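Local coordinates for protein tryparedoxin II (Crithidia fasciculata, PDB 1I5G) that probably carries reducing equivalents from trypanothione to peroxidases as a thioredoxin-like electron carrier, and binds glutathionylspermidine in this structure, at residues Lys4-Pro8 with Phe99-Phe104; Tyr9-Lys15 with Leu87-Asp93; Phe33-Trp39 with Phe104-Pro110. The protein carries 1 engineered substitution. All coordinates share one frame; numbering follows the deposited sequence.

Interaction 1: Lys4-Pro8 with Phe99-Phe104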
# COMPACT_ATOMS: atom_id res chain seq x y z
N LYS A 4 14.30 -1.05 2.32
CA LYS A 4 15.10 -1.49 1.18
C LYS A 4 15.12 -2.98 0.99
O LYS A 4 15.46 -3.33 -0.13
CB LYS A 4 16.54 -0.97 1.22
CG LYS A 4 16.75 0.09 0.15
CD LYS A 4 16.96 -0.56 -1.21
CE LYS A 4 17.63 0.32 -2.27
NZ LYS A 4 17.53 -0.31 -3.62
N LYS A 5 14.81 -3.84 1.96
CA LYS A 5 14.69 -5.30 1.88
C LYS A 5 13.35 -5.71 1.24
O LYS A 5 13.22 -6.89 0.95
CB LYS A 5 14.83 -6.01 3.25
CG LYS A 5 13.74 -5.73 4.31
CD LYS A 5 13.90 -6.50 5.63
CE LYS A 5 12.84 -6.26 6.73
NZ LYS A 5 12.98 -7.23 7.86
N PHE A 6 12.44 -4.76 1.07
CA PHE A 6 11.12 -4.94 0.45
C PHE A 6 11.03 -4.41 -1.00
O PHE A 6 10.01 -4.59 -1.67
CB PHE A 6 10.03 -4.31 1.33
CG PHE A 6 9.88 -4.92 2.69
CD1 PHE A 6 9.77 -6.28 2.86
CD2 PHE A 6 9.86 -4.13 3.82
CE1 PHE A 6 9.63 -6.88 4.12
CE2 PHE A 6 9.73 -4.70 5.08
CZ PHE A 6 9.61 -6.06 5.23
N PHE A 7 12.06 -3.74 -1.53
CA PHE A 7 12.12 -3.26 -2.90
C PHE A 7 13.33 -3.83 -3.67
O PHE A 7 14.11 -3.01 -4.12
CB PHE A 7 12.04 -1.76 -2.86
CG PHE A 7 10.71 -1.29 -2.33
CD1 PHE A 7 9.65 -1.16 -3.19
CD2 PHE A 7 10.51 -0.99 -0.99
CE1 PHE A 7 8.42 -0.74 -2.73
CE2 PHE A 7 9.30 -0.57 -0.52
CZ PHE A 7 8.25 -0.43 -1.39
N PRO A 8 13.51 -5.13 -3.83
CA PRO A 8 14.67 -5.61 -4.59
C PRO A 8 14.78 -5.16 -6.03
O PRO A 8 15.91 -5.11 -6.53
CB PRO A 8 14.47 -7.10 -4.54
CG PRO A 8 13.02 -7.31 -4.30
CD PRO A 8 12.66 -6.22 -3.34
N PHE A 99 7.34 -10.99 -4.71
CA PHE A 99 8.22 -10.94 -3.55
C PHE A 99 7.47 -10.46 -2.30
O PHE A 99 7.53 -11.03 -1.18
CB PHE A 99 9.41 -10.05 -3.87
CG PHE A 99 10.42 -9.97 -2.79
CD1 PHE A 99 11.46 -10.89 -2.73
CD2 PHE A 99 10.34 -8.98 -1.85
CE1 PHE A 99 12.41 -10.82 -1.72
CE2 PHE A 99 11.30 -8.90 -0.84
CZ PHE A 99 12.33 -9.84 -0.79
N LEU A 100 6.72 -9.37 -2.44
CA LEU A 100 5.93 -8.82 -1.33
C LEU A 100 4.73 -9.69 -0.97
O LEU A 100 4.40 -9.84 0.22
CB LEU A 100 5.48 -7.39 -1.63
CG LEU A 100 6.65 -6.41 -1.66
CD1 LEU A 100 6.24 -5.05 -2.26
CD2 LEU A 100 7.31 -6.15 -0.30
N THR A 101 4.09 -10.27 -1.98
CA THR A 101 2.98 -11.18 -1.67
C THR A 101 3.48 -12.32 -0.79
O THR A 101 2.82 -12.66 0.18
CB THR A 101 2.40 -11.68 -3.01
OG1 THR A 101 1.80 -10.56 -3.70
CG2 THR A 101 1.35 -12.77 -2.80
N THR A 102 4.62 -12.90 -1.13
CA THR A 102 5.13 -13.98 -0.30
C THR A 102 5.60 -13.48 1.06
O THR A 102 5.32 -14.06 2.12
CB THR A 102 6.30 -14.57 -1.06
OG1 THR A 102 5.76 -15.18 -2.23
CG2 THR A 102 6.97 -15.74 -0.26
N GLY A 103 6.31 -12.37 1.05
CA GLY A 103 6.91 -11.86 2.28
C GLY A 103 5.93 -11.46 3.36
O GLY A 103 6.23 -11.53 4.55
N PHE A 104 4.73 -11.01 2.99
CA PHE A 104 3.73 -10.60 3.96
C PHE A 104 2.56 -11.57 4.03
O PHE A 104 1.49 -11.21 4.51
CB PHE A 104 3.16 -9.23 3.60
CG PHE A 104 4.13 -8.09 3.68
CD1 PHE A 104 5.11 -7.97 4.65
CD2 PHE A 104 4.08 -7.06 2.76
CE1 PHE A 104 5.98 -6.92 4.68
CE2 PHE A 104 4.96 -5.98 2.81
CZ PHE A 104 5.91 -5.91 3.77

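Interaction 2: Tyr9-Lys15 with Leu87-Asp93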
# COMPACT_ATOMS: atom_id res chain seq x y z
N TYR A 9 13.70 -4.84 -6.74
CA TYR A 9 13.76 -4.58 -8.16
C TYR A 9 13.32 -3.18 -8.53
O TYR A 9 13.54 -2.78 -9.66
CB TYR A 9 12.93 -5.60 -8.94
CG TYR A 9 13.30 -6.99 -8.57
CD1 TYR A 9 14.53 -7.51 -8.98
CD2 TYR A 9 12.48 -7.77 -7.80
CE1 TYR A 9 14.90 -8.77 -8.64
CE2 TYR A 9 12.83 -9.05 -7.43
CZ TYR A 9 14.06 -9.54 -7.87
OH TYR A 9 14.36 -10.82 -7.47
N SER A 10 12.71 -2.39 -7.64
CA SER A 10 12.35 -1.01 -7.96
C SER A 10 13.08 -0.01 -7.06
O SER A 10 12.97 -0.12 -5.84
CB SER A 10 10.83 -0.83 -7.76
OG SER A 10 10.07 -1.46 -8.79
N THR A 11 13.77 0.91 -7.70
CA THR A 11 14.30 1.96 -6.85
C THR A 11 13.36 3.16 -6.77
O THR A 11 13.43 3.92 -5.81
CB THR A 11 15.70 2.38 -7.24
OG1 THR A 11 15.48 2.92 -8.52
CG2 THR A 11 16.54 1.25 -7.72
N ASN A 12 12.47 3.35 -7.73
CA ASN A 12 11.46 4.40 -7.71
C ASN A 12 10.07 3.80 -7.66
O ASN A 12 9.81 2.73 -8.17
CB ASN A 12 11.53 5.33 -8.94
CG ASN A 12 12.76 6.22 -8.92
OD1 ASN A 12 13.56 6.14 -9.83
ND2 ASN A 12 12.91 7.07 -7.89
N VAL A 13 9.16 4.51 -7.04
CA VAL A 13 7.75 4.19 -7.01
C VAL A 13 6.95 5.30 -7.66
O VAL A 13 7.45 6.41 -7.91
CB VAL A 13 7.27 3.84 -5.59
CG1 VAL A 13 8.03 2.65 -5.05
CG2 VAL A 13 7.49 5.01 -4.68
N LEU A 14 5.69 5.01 -7.95
CA LEU A 14 4.82 5.95 -8.65
C LEU A 14 4.05 6.85 -7.71
O LEU A 14 3.75 6.47 -6.58
CB LEU A 14 3.74 5.17 -9.41
CG LEU A 14 4.20 4.07 -10.36
CD1 LEU A 14 3.00 3.56 -11.13
CD2 LEU A 14 5.30 4.45 -11.33
N LYS A 15 3.74 8.06 -8.18
CA LYS A 15 2.77 8.96 -7.57
C LYS A 15 2.08 9.65 -8.74
O LYS A 15 2.72 10.38 -9.50
CB LYS A 15 3.41 10.06 -6.70
CG LYS A 15 2.35 10.86 -5.99
CD LYS A 15 3.00 11.74 -4.95
CE LYS A 15 1.89 12.53 -4.27
NZ LYS A 15 0.59 11.81 -4.07
N LEU A 87 0.82 6.02 -3.47
CA LEU A 87 1.94 5.52 -4.25
C LEU A 87 1.61 4.15 -4.84
O LEU A 87 0.63 3.50 -4.45
CB LEU A 87 3.18 5.40 -3.36
CG LEU A 87 3.59 6.68 -2.64
CD1 LEU A 87 4.89 6.48 -1.89
CD2 LEU A 87 3.67 7.91 -3.59
N ALA A 88 2.44 3.70 -5.77
CA ALA A 88 2.32 2.34 -6.25
C ALA A 88 3.68 1.79 -6.59
O ALA A 88 4.58 2.45 -7.08
CB ALA A 88 1.42 2.24 -7.47
N LEU A 89 3.83 0.50 -6.34
CA LEU A 89 4.95 -0.28 -6.90
C LEU A 89 4.67 -0.34 -8.41
O LEU A 89 3.55 -0.71 -8.80
CB LEU A 89 4.99 -1.69 -6.30
CG LEU A 89 6.16 -2.52 -6.84
CD1 LEU A 89 7.47 -2.02 -6.27
CD2 LEU A 89 5.95 -3.98 -6.42
N PRO A 90 5.59 0.04 -9.29
CA PRO A 90 5.32 0.03 -10.73
C PRO A 90 4.84 -1.32 -11.23
O PRO A 90 5.38 -2.36 -10.83
CB PRO A 90 6.67 0.45 -11.31
CG PRO A 90 7.23 1.35 -10.28
CD PRO A 90 6.95 0.55 -9.02
N PHE A 91 3.84 -1.33 -12.10
CA PHE A 91 3.30 -2.58 -12.60
C PHE A 91 4.32 -3.49 -13.23
O PHE A 91 4.27 -4.72 -13.04
CB PHE A 91 2.13 -2.34 -13.56
CG PHE A 91 1.43 -3.61 -13.97
CD1 PHE A 91 0.50 -4.25 -13.17
CD2 PHE A 91 1.74 -4.19 -15.19
CE1 PHE A 91 -0.11 -5.39 -13.59
CE2 PHE A 91 1.12 -5.36 -15.63
CZ PHE A 91 0.23 -5.92 -14.78
N GLU A 92 5.26 -2.95 -14.01
CA GLU A 92 6.19 -3.83 -14.71
C GLU A 92 7.08 -4.61 -13.77
O GLU A 92 7.68 -5.61 -14.16
CB GLU A 92 6.98 -3.08 -15.79
CG GLU A 92 6.08 -2.54 -16.90
CD GLU A 92 5.44 -3.62 -17.73
OE1 GLU A 92 6.21 -4.31 -18.44
OE2 GLU A 92 4.20 -3.73 -17.67
N ASP A 93 7.18 -4.19 -12.51
CA ASP A 93 7.92 -4.95 -11.49
C ASP A 93 7.02 -6.05 -10.92
O ASP A 93 6.58 -6.05 -9.77
CB ASP A 93 8.38 -4.04 -10.35
CG ASP A 93 9.25 -4.76 -9.32
OD1 ASP A 93 9.58 -5.96 -9.49
OD2 ASP A 93 9.61 -4.10 -8.32
O HOH W 1 10.94 -4.52 -6.01

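Interaction 3: Phe33-Trp39 with Phe104-Pro110. With TS5 (glutathionylspermidine), chain C.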
# COMPACT_ATOMS: atom_id res chain seq x y z
N PHE A 33 1.19 -1.35 2.72
CA PHE A 33 1.24 -2.06 1.46
C PHE A 33 -0.16 -2.57 1.21
O PHE A 33 -0.71 -3.38 1.96
CB PHE A 33 2.25 -3.18 1.57
CG PHE A 33 3.68 -2.74 1.64
CD1 PHE A 33 4.23 -2.39 2.85
CD2 PHE A 33 4.46 -2.68 0.50
CE1 PHE A 33 5.54 -1.98 2.91
CE2 PHE A 33 5.80 -2.27 0.56
CZ PHE A 33 6.31 -1.93 1.79
N TYR A 34 -0.77 -2.08 0.15
CA TYR A 34 -2.17 -2.35 -0.16
C TYR A 34 -2.25 -3.28 -1.36
O TYR A 34 -2.02 -2.92 -2.51
CB TYR A 34 -2.91 -1.03 -0.50
CG TYR A 34 -4.37 -1.18 -0.91
CD1 TYR A 34 -5.14 -2.16 -0.34
CD2 TYR A 34 -4.97 -0.37 -1.87
CE1 TYR A 34 -6.44 -2.34 -0.67
CE2 TYR A 34 -6.28 -0.55 -2.21
CZ TYR A 34 -7.03 -1.54 -1.62
OH TYR A 34 -8.36 -1.77 -1.95
N PHE A 35 -2.58 -4.53 -1.09
CA PHE A 35 -2.74 -5.58 -2.09
C PHE A 35 -4.16 -5.55 -2.59
O PHE A 35 -5.12 -5.74 -1.81
CB PHE A 35 -2.39 -6.94 -1.44
CG PHE A 35 -0.93 -7.01 -1.03
CD1 PHE A 35 -0.49 -6.46 0.15
CD2 PHE A 35 0.02 -7.65 -1.83
CE1 PHE A 35 0.85 -6.53 0.52
CE2 PHE A 35 1.33 -7.71 -1.48
CZ PHE A 35 1.73 -7.16 -0.32
N SER A 36 -4.32 -5.28 -3.89
CA SER A 36 -5.65 -5.08 -4.45
C SER A 36 -5.60 -5.22 -5.97
O SER A 36 -4.51 -5.25 -6.55
CB SER A 36 -6.05 -3.63 -4.11
OG SER A 36 -7.42 -3.36 -4.30
N ALA A 37 -6.75 -5.26 -6.62
CA ALA A 37 -6.86 -5.35 -8.07
C ALA A 37 -8.28 -5.04 -8.51
O ALA A 37 -9.22 -5.29 -7.76
CB ALA A 37 -6.48 -6.73 -8.61
N SER A 38 -8.40 -4.50 -9.72
CA SER A 38 -9.73 -4.13 -10.17
C SER A 38 -10.58 -5.35 -10.52
O SER A 38 -11.81 -5.21 -10.55
CB SER A 38 -9.67 -3.12 -11.31
OG SER A 38 -9.19 -3.79 -12.43
N TRP A 39 -10.03 -6.53 -10.79
CA TRP A 39 -10.86 -7.69 -11.11
C TRP A 39 -11.57 -8.19 -9.86
O TRP A 39 -12.48 -9.00 -10.02
CB TRP A 39 -10.00 -8.79 -11.69
CG TRP A 39 -8.94 -9.36 -10.81
CD1 TRP A 39 -7.61 -9.04 -10.79
CD2 TRP A 39 -9.05 -10.38 -9.80
NE1 TRP A 39 -6.92 -9.76 -9.85
CE2 TRP A 39 -7.78 -10.61 -9.22
CE3 TRP A 39 -10.12 -11.15 -9.31
CZ2 TRP A 39 -7.56 -11.54 -8.22
CZ3 TRP A 39 -9.85 -12.08 -8.30
CH2 TRP A 39 -8.61 -12.26 -7.78
N PHE A 104 4.73 -11.01 2.99
CA PHE A 104 3.73 -10.60 3.96
C PHE A 104 2.56 -11.57 4.03
O PHE A 104 1.49 -11.21 4.51
CB PHE A 104 3.16 -9.23 3.60
CG PHE A 104 4.13 -8.09 3.68
CD1 PHE A 104 5.11 -7.97 4.65
CD2 PHE A 104 4.08 -7.06 2.76
CE1 PHE A 104 5.98 -6.92 4.68
CE2 PHE A 104 4.96 -5.98 2.81
CZ PHE A 104 5.91 -5.91 3.77
N ASP A 105 2.79 -12.77 3.53
CA ASP A 105 1.80 -13.84 3.70
C ASP A 105 0.44 -13.50 3.13
O ASP A 105 -0.60 -13.86 3.70
CB ASP A 105 1.53 -14.10 5.18
CG ASP A 105 2.76 -14.48 5.94
OD1 ASP A 105 3.65 -15.16 5.39
OD2 ASP A 105 2.84 -14.10 7.13
N VAL A 106 0.45 -12.84 1.98
CA VAL A 106 -0.84 -12.39 1.46
C VAL A 106 -1.46 -13.50 0.64
O VAL A 106 -0.90 -13.94 -0.37
CB VAL A 106 -0.65 -11.16 0.57
CG1 VAL A 106 -1.99 -10.68 0.05
CG2 VAL A 106 0.03 -10.04 1.33
N LYS A 107 -2.61 -13.97 1.09
CA LYS A 107 -3.29 -15.06 0.39
C LYS A 107 -4.56 -14.62 -0.30
O LYS A 107 -5.07 -15.27 -1.21
CB LYS A 107 -3.60 -16.24 1.31
CG LYS A 107 -2.40 -16.71 2.14
CD LYS A 107 -1.40 -17.50 1.32
CE LYS A 107 -0.28 -18.09 2.19
NZ LYS A 107 0.62 -18.92 1.35
N SER A 108 -5.10 -13.49 0.14
CA SER A 108 -6.31 -12.89 -0.35
C SER A 108 -6.23 -11.39 -0.46
O SER A 108 -5.36 -10.80 0.18
CB SER A 108 -7.56 -13.28 0.44
OG SER A 108 -7.47 -12.74 1.74
N ILE A 109 -7.09 -10.76 -1.24
CA ILE A 109 -7.24 -9.33 -1.40
C ILE A 109 -8.70 -8.95 -1.14
O ILE A 109 -9.58 -9.76 -1.41
CB ILE A 109 -6.74 -8.83 -2.75
CG1 ILE A 109 -7.44 -9.51 -3.93
CG2 ILE A 109 -5.22 -9.02 -2.84
CD1 ILE A 109 -7.14 -8.81 -5.26
N PRO A 110 -8.97 -7.76 -0.64
CA PRO A 110 -7.95 -6.76 -0.28
C PRO A 110 -7.26 -7.05 1.04
O PRO A 110 -7.89 -7.55 1.99
CB PRO A 110 -8.78 -5.49 -0.08
CG PRO A 110 -10.14 -6.00 0.33
CD PRO A 110 -10.35 -7.31 -0.40
N1 TS5 C . -14.41 -11.72 1.82
CA1 TS5 C . -12.93 -11.61 1.83
C1 TS5 C . -12.51 -10.18 1.99
OE1 TS5 C . -11.35 -9.91 2.38
OE2 TS5 C . -13.34 -9.28 1.71
CB1 TS5 C . -12.25 -12.15 0.57
CG1 TS5 C . -12.48 -11.27 -0.65
CD1 TS5 C . -12.26 -12.14 -1.85
O1 TS5 C . -13.09 -13.05 -2.28
N2 TS5 C . -11.15 -11.96 -2.57
CA2 TS5 C . -10.62 -12.85 -3.55
C2 TS5 C . -9.22 -13.36 -3.30
O2 TS5 C . -8.25 -12.57 -2.84
CB2 TS5 C . -10.55 -12.07 -4.87
SG2 TS5 C . -12.00 -11.07 -5.28
N3 TS5 C . -9.15 -14.66 -3.66
CA3 TS5 C . -7.84 -15.27 -3.71
C3 TS5 C . -7.70 -16.42 -2.75
O3 TS5 C . -8.30 -16.28 -1.59
N1' TS5 C . -7.03 -17.55 -2.95
C1' TS5 C . -6.58 -18.35 -1.84
C2' TS5 C . -7.27 -19.70 -2.00
N2' TS5 C . -7.42 -21.99 -1.02
C3' TS5 C . -6.68 -20.73 -1.04
C4' TS5 C . -6.91 -22.99 -0.10
C5' TS5 C . -7.30 -24.43 -0.43
C6' TS5 C . -6.61 -25.48 0.44
C7' TS5 C . -7.40 -26.78 0.57
N3' TS5 C . -6.76 -27.85 1.33

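Interaction 1: Lys4-Pro8 with Phe99-Phe104
F6 meets F104 because its CG stands anti to the carbonyl carbon (chi1 -63°), which swings the ring out to the end of helix 94-103. F99 CG lies opposite its own backbone N (chi1 -177°), and this extends the F99 ring from the helix to P8 and the backbone of K5. The F6 ring is sandwiched. F104 CZ sits over the centre of one face, 3.8 Å above the F6 plane. On the other face lies K5 CG, 4.0 Å above the same plane, from the aliphatic part of the lysine. The F6 and F104 planes are 51° apart, so the rings pair obliquely, with F6 CE1 3.7 Å from F104 CE1. L100 CD2 comes obliquely to F6, touching F6 CB at 3.7 Å and F6 O at 3.4 Å. At F99 the contact is CH-pi. P8 CG lies 4.0 Å from the F99 ring centroid, almost on the ring normal. The carbonyl of K5 comes to the rim of that ring instead, with K5 O 3.3 Å from F99 CE2, near the ring plane. Replacing F6 with an alanine would probably open a gap over F104, leave K5 CG without a ring face, and cost L100 CD2 the ring part of its contact. Outside the two segments, F104 also meets F33, and L100 reaches F33 and F35 of strand 30-36. The N-terminal loop is thus laid over the end of the helix by ring faces, methyl groups and C-H bonds. Such a contact depends on shape rather than on directional polar bonds.

Interaction 2: Tyr9-Lys15 with Leu87-Asp93
L14 and A88 form an antiparallel hydrogen-bonded pair that joins strand 12-15 to strand 87-88 in the mixed sheet of the thioredoxin-like fold. L14 N donates a hydrogen bond to A88 O at 2.9 Å, nearly straight (176°) and in the carbonyl plane. The return bond, A88 N to L14 O, is longer at 3.2 Å. It is bent, and its donor sits above the carbonyl plane of L14. L14 O also receives the CA-H of L87, so two donors approach one oxygen. Farther along, the pairing gives way to side-chain bonds at D93, the N-cap of helix 94-103. The CG of D93 is anti to its backbone N (chi1 -175°), which turns the carboxylate toward Y9 and S10. S10 OG donates to D93 OD2 at 2.7 Å, meeting it on the anti side and 31° out of the carboxylate plane. A water also donates to D93 OD2, at 2.7 Å, and accepts from Y9 N at 2.9 Å. OD2 is therefore gripped twice, while OD1 caps the helix by taking the N-H of G96. The D93 backbone is fixed as well: its N bonds to P90 O at 3.1 Å and closes a type I turn. The helix dipole and these donors would probably help to keep the carboxylate ionised. On the other side of the strand, N12 ND2 bonds to I21 O, and V13 shares backbone bonds with I21 in strand 18-22. Among the apolar contacts, L87 CD1 and CD2 meet V13 and K15. Another part is at P90, where L14 CD2 touches P90 CG at 3.8 Å.

Interaction 3: Phe33-Trp39 with Phe104-Pro110
I109 presses its CG2 methyl on the backbone and CB of F35, 3.4 Å from F35 O. Its CG1 stands between the backbone N and the carbonyl carbon (chi1 58°). With the chain extended beyond CG1, CD1 reaches the methyl of A37 and W39 CZ2, which is 4.0 Å from I109 CD1. V106 covers one face of F35: its CG2 is 3.6 Å from the F35 centroid, almost straight over it. F104 comes to F35 differently, with the two rings meeting at their edges through F35 CZ and F104 CD2. F104 CE2 lies over one face of F33, toward its rim, and these two rings pair obliquely, with planes 55° apart.

The backbone of I109 is left to face glutathionylspermidine, which it grips twice. I109 N donates to ligand O2 at 2.7 Å, and I109 O accepts from ligand N2 at 2.9 Å. The peptide before P110 is cis, as in the cis-proline loop of thioredoxins, and P110 CA directs a C-H to F35 O. W39 closes in on the ligand's cysteinyl part, with CZ3 3.5 Å from ligand CB2, and W39 NE1 is held by W70 O. R128 gives the ligand another hydrogen bond. Strand 30-36 lies between strands 63-69 and 111-116. The 104-110 loop follows helix 94-103, and helix 41-57 touches it at I109 and P110.

Overall arrangement
Interaction 1 and interaction 3 share F104, and their centres are about 13 Å apart. T101 O and V106 N, 3.0 Å apart, probably bond as part of the Schellman motif, with D105 as C-prime, that ends helix 94-103 and starts the loop of interaction 3. F7 ties the N-terminal loop to both other contacts. Its CZ lies 3.6 Å from F33 CE2, and its CD1 lies 3.9 Å from L89 CD1 of interaction 2. Interactions 2 and 3 do not touch: their nearest atoms are about 7 Å apart, though both reach the same sheet. Only interaction 3 meets glutathionylspermidine. The side chain of F104 is about 14 Å from it, so interaction 1 lies well away from the pocket.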